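Local coordinates for protein lysin (PDB 6IST) that probably degrades the peptidoglycan of its enterococcal host through a CHAP-type peptidase domain and binds calcium, at residues Gln71-Ala74 / Gly75-Met78; Ala94-Asp97 / Gly98-Asp101. All coordinates share one frame; numbering follows the deposited sequence.

Contact 1 (Gln71-Ala74 / Gly75-Met78)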
ATOM      1  N   GLN C  71      20.538  27.382   2.768  1.00 22.75           N
ATOM      2  CA  GLN C  71      19.848  26.289   3.362  1.00 21.91           C
ATOM      3  C   GLN C  71      19.445  25.167   2.341  1.00 22.24           C
ATOM      4  O   GLN C  71      18.930  24.161   2.764  1.00 23.90           O
ATOM      5  CB  GLN C  71      18.555  26.796   4.058  1.00 23.86           C
ATOM      6  CG  GLN C  71      18.772  27.827   5.157  1.00 25.58           C
ATOM      7  CD  GLN C  71      17.445  28.372   5.681  1.00 25.76           C
ATOM      8  OE1 GLN C  71      16.968  29.369   5.195  1.00 27.07           O
ATOM      9  NE2 GLN C  71      16.809  27.652   6.599  1.00 28.32           N
ATOM     10  N   ILE C  72      19.580  25.407   1.030  1.00 22.40           N
ATOM     11  CA  ILE C  72      19.094  24.526  -0.022  1.00 21.27           C
ATOM     12  C   ILE C  72      20.178  23.486  -0.197  1.00 24.28           C
ATOM     13  O   ILE C  72      21.380  23.843  -0.240  1.00 23.87           O
ATOM     14  CB  ILE C  72      18.850  25.237  -1.361  1.00 20.09           C
ATOM     15  CG1 ILE C  72      17.651  26.189  -1.174  1.00 21.52           C
ATOM     16  CG2 ILE C  72      18.512  24.270  -2.484  1.00 23.35           C
ATOM     17  CD1 ILE C  72      17.560  27.276  -2.231  1.00 24.82           C
ATOM     18  N   LYS C  73      19.751  22.241  -0.218  1.00 21.24           N
ATOM     19  CA  LYS C  73      20.625  21.101  -0.489  1.00 22.94           C
ATOM     20  C   LYS C  73      20.233  20.440  -1.775  1.00 22.99           C
ATOM     21  O   LYS C  73      19.049  20.399  -2.173  1.00 20.10           O
ATOM     22  CB  LYS C  73      20.525  20.081   0.650  1.00 28.02           C
ATOM     23  CG  LYS C  73      20.931  20.578   2.001  1.00 34.45           C
ATOM     24  CD  LYS C  73      22.414  20.695   2.178  1.00 47.51           C
ATOM     25  CE  LYS C  73      22.745  21.303   3.559  1.00 61.60           C
ATOM     26  NZ  LYS C  73      24.214  21.337   3.854  1.00 66.45           N
ATOM     27  N   ALA C  74      21.201  19.817  -2.448  1.00 22.14           N
ATOM     28  CA  ALA C  74      20.905  19.101  -3.646  1.00 21.21           C
ATOM     29  C   ALA C  74      19.892  17.981  -3.370  1.00 17.96           C
ATOM     30  O   ALA C  74      19.917  17.362  -2.296  1.00 18.92           O
ATOM     31  CB  ALA C  74      22.187  18.521  -4.234  1.00 25.25           C
ATOM     32  N   GLY C  75      18.883  17.937  -4.211  1.00 18.18           N
ATOM     33  CA  GLY C  75      17.835  16.904  -4.183  1.00 20.57           C
ATOM     34  C   GLY C  75      16.593  17.377  -3.408  1.00 19.74           C
ATOM     35  O   GLY C  75      15.601  16.629  -3.328  1.00 21.17           O
ATOM     36  N   ASP C  76      16.636  18.602  -2.961  1.00 20.98           N
ATOM     37  CA  ASP C  76      15.487  19.270  -2.303  1.00 18.86           C
ATOM     38  C   ASP C  76      14.452  19.561  -3.368  1.00 20.15           C
ATOM     39  O   ASP C  76      14.793  19.823  -4.530  1.00 19.58           O
ATOM     40  CB  ASP C  76      15.885  20.579  -1.694  1.00 20.04           C
ATOM     41  CG  ASP C  76      16.524  20.443  -0.301  1.00 22.77           C
ATOM     42  OD1 ASP C  76      16.485  19.328   0.287  1.00 23.13           O
ATOM     43  OD2 ASP C  76      16.967  21.508   0.221  1.00 25.69           O
ATOM     44  N   VAL C  77      13.184  19.462  -2.987  1.00 18.24           N
ATOM     45  CA  VAL C  77      12.065  19.920  -3.832  1.00 20.38           C
ATOM     46  C   VAL C  77      11.852  21.394  -3.436  1.00 19.88           C
ATOM     47  O   VAL C  77      11.605  21.695  -2.278  1.00 16.93           O
ATOM     48  CB  VAL C  77      10.787  19.107  -3.550  1.00 20.07           C
ATOM     49  CG1 VAL C  77       9.601  19.762  -4.268  1.00 21.03           C
ATOM     50  CG2 VAL C  77      10.930  17.640  -3.911  1.00 25.08           C
ATOM     51  N   MET C  78      11.958  22.327  -4.383  1.00 16.51           N
ATOM     52  CA  MET C  78      11.843  23.727  -4.171  1.00 18.78           C
ATOM     53  C   MET C  78      10.431  24.115  -4.304  1.00 19.50           C
ATOM     54  O   MET C  78       9.681  23.612  -5.169  1.00 21.86           O
ATOM     55  CB  MET C  78      12.616  24.448  -5.268  1.00 21.42           C
ATOM     56  CG  MET C  78      14.061  24.138  -5.307  1.00 21.98           C
ATOM     57  SD  MET C  78      15.016  24.515  -3.862  1.00 17.10           S
ATOM     58  CE  MET C  78      14.332  26.151  -3.426  1.00 22.35           C
TER
HETATM   59  O   HOH W   1      18.038  17.142  -0.203  1.00 24.08           O

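Contact 2 (Ala94-Asp97 / Gly98-Asp101)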
ATOM      1  N   ALA C  94      16.178  20.888  -6.810  1.00 17.30           N
ATOM      2  CA  ALA C  94      17.554  21.533  -6.596  1.00 15.16           C
ATOM      3  C   ALA C  94      18.564  20.473  -7.016  1.00 17.21           C
ATOM      4  O   ALA C  94      18.471  19.321  -6.607  1.00 18.49           O
ATOM      5  CB  ALA C  94      17.771  21.917  -5.176  1.00 16.23           C
ATOM      6  N   THR C  95      19.488  20.852  -7.880  1.00 17.53           N
ATOM      7  CA  THR C  95      20.465  19.871  -8.409  1.00 20.65           C
ATOM      8  C   THR C  95      21.829  20.055  -7.787  1.00 24.36           C
ATOM      9  O   THR C  95      22.750  19.192  -8.006  1.00 22.11           O
ATOM     10  CB  THR C  95      20.586  19.966  -9.913  1.00 20.76           C
ATOM     11  OG1 THR C  95      20.692  21.330 -10.345  1.00 24.15           O
ATOM     12  CG2 THR C  95      19.332  19.352 -10.516  1.00 21.83           C
ATOM     13  N   GLU C  96      21.929  21.119  -7.002  1.00 24.25           N
ATOM     14  CA  GLU C  96      23.143  21.503  -6.302  1.00 26.76           C
ATOM     15  C   GLU C  96      22.797  22.123  -4.980  1.00 27.24           C
ATOM     16  O   GLU C  96      21.698  22.604  -4.804  1.00 24.94           O
ATOM     17  CB  GLU C  96      23.904  22.542  -7.147  1.00 31.67           C
ATOM     18  CG  GLU C  96      24.430  21.986  -8.461  1.00 38.70           C
ATOM     19  CD  GLU C  96      24.971  23.055  -9.402  1.00 44.00           C
ATOM     20  OE1 GLU C  96      25.051  22.750 -10.603  1.00 46.03           O
ATOM     21  OE2 GLU C  96      25.280  24.197  -8.963  1.00 42.49           O
ATOM     22  N   ASP C  97      23.733  22.166  -4.031  1.00 21.96           N
ATOM     23  CA  ASP C  97      23.502  22.962  -2.832  1.00 24.54           C
ATOM     24  C   ASP C  97      23.361  24.451  -3.184  1.00 21.14           C
ATOM     25  O   ASP C  97      23.965  24.931  -4.131  1.00 23.39           O
ATOM     26  CB  ASP C  97      24.629  22.788  -1.810  1.00 25.90           C
ATOM     27  CG  ASP C  97      24.718  21.349  -1.236  1.00 32.46           C
ATOM     28  OD1 ASP C  97      23.799  20.475  -1.420  1.00 33.78           O
ATOM     29  OD2 ASP C  97      25.749  21.052  -0.568  1.00 35.16           O
ATOM     30  N   GLY C  98      22.614  25.215  -2.402  1.00 19.06           N
ATOM     31  CA  GLY C  98      22.478  26.597  -2.680  1.00 19.91           C
ATOM     32  C   GLY C  98      23.771  27.334  -2.462  1.00 23.82           C
ATOM     33  O   GLY C  98      24.630  26.867  -1.752  1.00 22.32           O
ATOM     34  N   ARG C  99      23.936  28.417  -3.180  1.00 25.18           N
ATOM     35  CA  ARG C  99      25.205  29.157  -3.121  1.00 29.42           C
ATOM     36  C   ARG C  99      25.206  30.356  -2.152  1.00 30.25           C
ATOM     37  O   ARG C  99      24.187  30.877  -1.738  1.00 28.64           O
ATOM     38  CB  ARG C  99      25.561  29.601  -4.536  1.00 29.66           C
ATOM     39  CG  ARG C  99      25.822  28.456  -5.498  1.00 34.37           C
ATOM     40  CD  ARG C  99      25.720  28.983  -6.918  1.00 37.12           C
ATOM     41  NE  ARG C  99      25.798  27.929  -7.918  1.00 41.69           N
ATOM     42  CZ  ARG C  99      26.064  28.138  -9.209  1.00 40.50           C
ATOM     43  NH1 ARG C  99      26.303  29.363  -9.693  1.00 41.82           N
ATOM     44  NH2 ARG C  99      26.097  27.100 -10.024  1.00 40.67           N
ATOM     45  N   ALA C 100      26.405  30.773  -1.760  1.00 28.13           N
ATOM     46  CA  ALA C 100      26.597  31.840  -0.800  1.00 29.20           C
ATOM     47  C   ALA C 100      26.106  33.214  -1.285  1.00 28.27           C
ATOM     48  O   ALA C 100      25.742  34.045  -0.485  1.00 31.06           O
ATOM     49  CB  ALA C 100      28.084  31.902  -0.412  1.00 27.53           C
ATOM     50  N   ASP C 101      26.080  33.427  -2.593  1.00 31.37           N
ATOM     51  CA  ASP C 101      25.630  34.698  -3.188  1.00 30.64           C
ATOM     52  C   ASP C 101      24.092  34.833  -3.300  1.00 31.56           C
ATOM     53  O   ASP C 101      23.585  35.700  -4.026  1.00 31.84           O
ATOM     54  CB  ASP C 101      26.293  34.868  -4.558  1.00 34.77           C
ATOM     55  CG  ASP C 101      25.776  33.846  -5.618  1.00 43.34           C
ATOM     56  OD1 ASP C 101      24.982  32.919  -5.270  1.00 37.89           O
ATOM     57  OD2 ASP C 101      26.182  33.947  -6.796  1.00 43.84           O
TER
HETATM   58  O   HOH W   2      23.460  26.066  -6.650  1.00 44.29           O

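Contact 1 (Gln71-Ala74 / Gly75-Met78)
D76, the last residue of a tight turn, directs its carboxylate back to the backbone amide of K73, the first: K73 N lies 2.9 Å from D76 OD2, with an almost straight N-H...O angle of 173°. The amide approaches from above the carboxylate plane, 61° out of it. With CG of D76 beside its own backbone N and anti to the carbonyl carbon (chi1 -83°), the carboxylate is set on the side of K73, where OD2 reaches the amide. In the reverse direction D76 N donates to K73 O at 3.1 Å, the closing bond of a type II beta turn from K73 to D76. G75 sits at its third position in a left-handed backbone shape most easily adopted by glycine. A water joins the turn to the other carboxylate oxygen, donating to A74 O at 2.8 Å and to D76 OD1 at 2.7 Å. The turn leads into strand 77-80, an inner strand of the six-stranded antiparallel sheet of the CHAP domain. Before and after the turn, I72 and M78 cross at about a right angle, I72 CD1 resting 3.6 Å from M78 CE. The thioether chain, bent at chi2 and chi3, brings its sulfur alongside the other branch of I72, with M78 SD 3.8 Å from I72 CG2. Further out, R137 forms a salt bridge through NH2 with D76 OD2, a cationic partner that would be expected to favour the ionised form of this buried acid, and a hydrogen bond with Q71 O. F104 of strand 103-108 touches both I72 and M78.

Contact 2 (Ala94-Asp97 / Gly98-Asp101)
E96 and R99 both start with CG beside the backbone N and anti to the carbonyl carbon (chi1 -66° and -64°), and both then run out extended, so that their charged ends converge three residues apart along the loop. There E96 OE2 receives R99 NH2 at 3.2 Å in a salt bridge that is also a nearly straight hydrogen bond. The carboxylate uses the syn lone pair of OE2, on the side of its other oxygen, and that oxygen lies at the edge of the guanidinium, close to its plane. The two flat groups are nearly coplanar, their planes 12° apart. A single N-H makes the pairing: R99 NE stays 3.9 Å from E96 OE2. A water lies 2.8 Å from D97 O, within hydrogen-bonding distance, with weak, longer contacts to E96 OE2 and R99 NE. The stretch belongs to the connection between strands 90-94 and 103-108, neighbours in the antiparallel sheet of the CHAP domain, and both E96 and R99 touch V105 on the second of these strands. D97 directs its carboxylate elsewhere, its OD1 accepting a hydrogen bond from A74 N, while R99 O is bonded to S69 OG. Because the salt bridge lies at the surface and rests on a single, rather long N-H...O bond, solvent probably screens its charges, and its strength is likely to be modest; the near-coplanar approach is consistent with a preferred orientation of the guanidinium beside the carboxylate.

Overall arrangement
Contacts 1 and 2 lie on the same side of the chain's centre, their own centres about 8 Å apart. They join directly: G75 N lies 2.8 Å from A94 O and I72 O 2.8 Å from G98 N, both probable hydrogen bonds, so the turn entering strand 77-80 runs beside the chain leaving strand 90-94, its neighbour in the sheet. Contact 1 is partly buried and mixes apolar packing with a carboxylate committed to backbone and arginine; contact 2 lies at the surface and pairs opposite charges directly, with a water alongside. D76 is bonded to the backbone of its own turn, while E96 pairs with a side chain three residues on in a surface connection between strands.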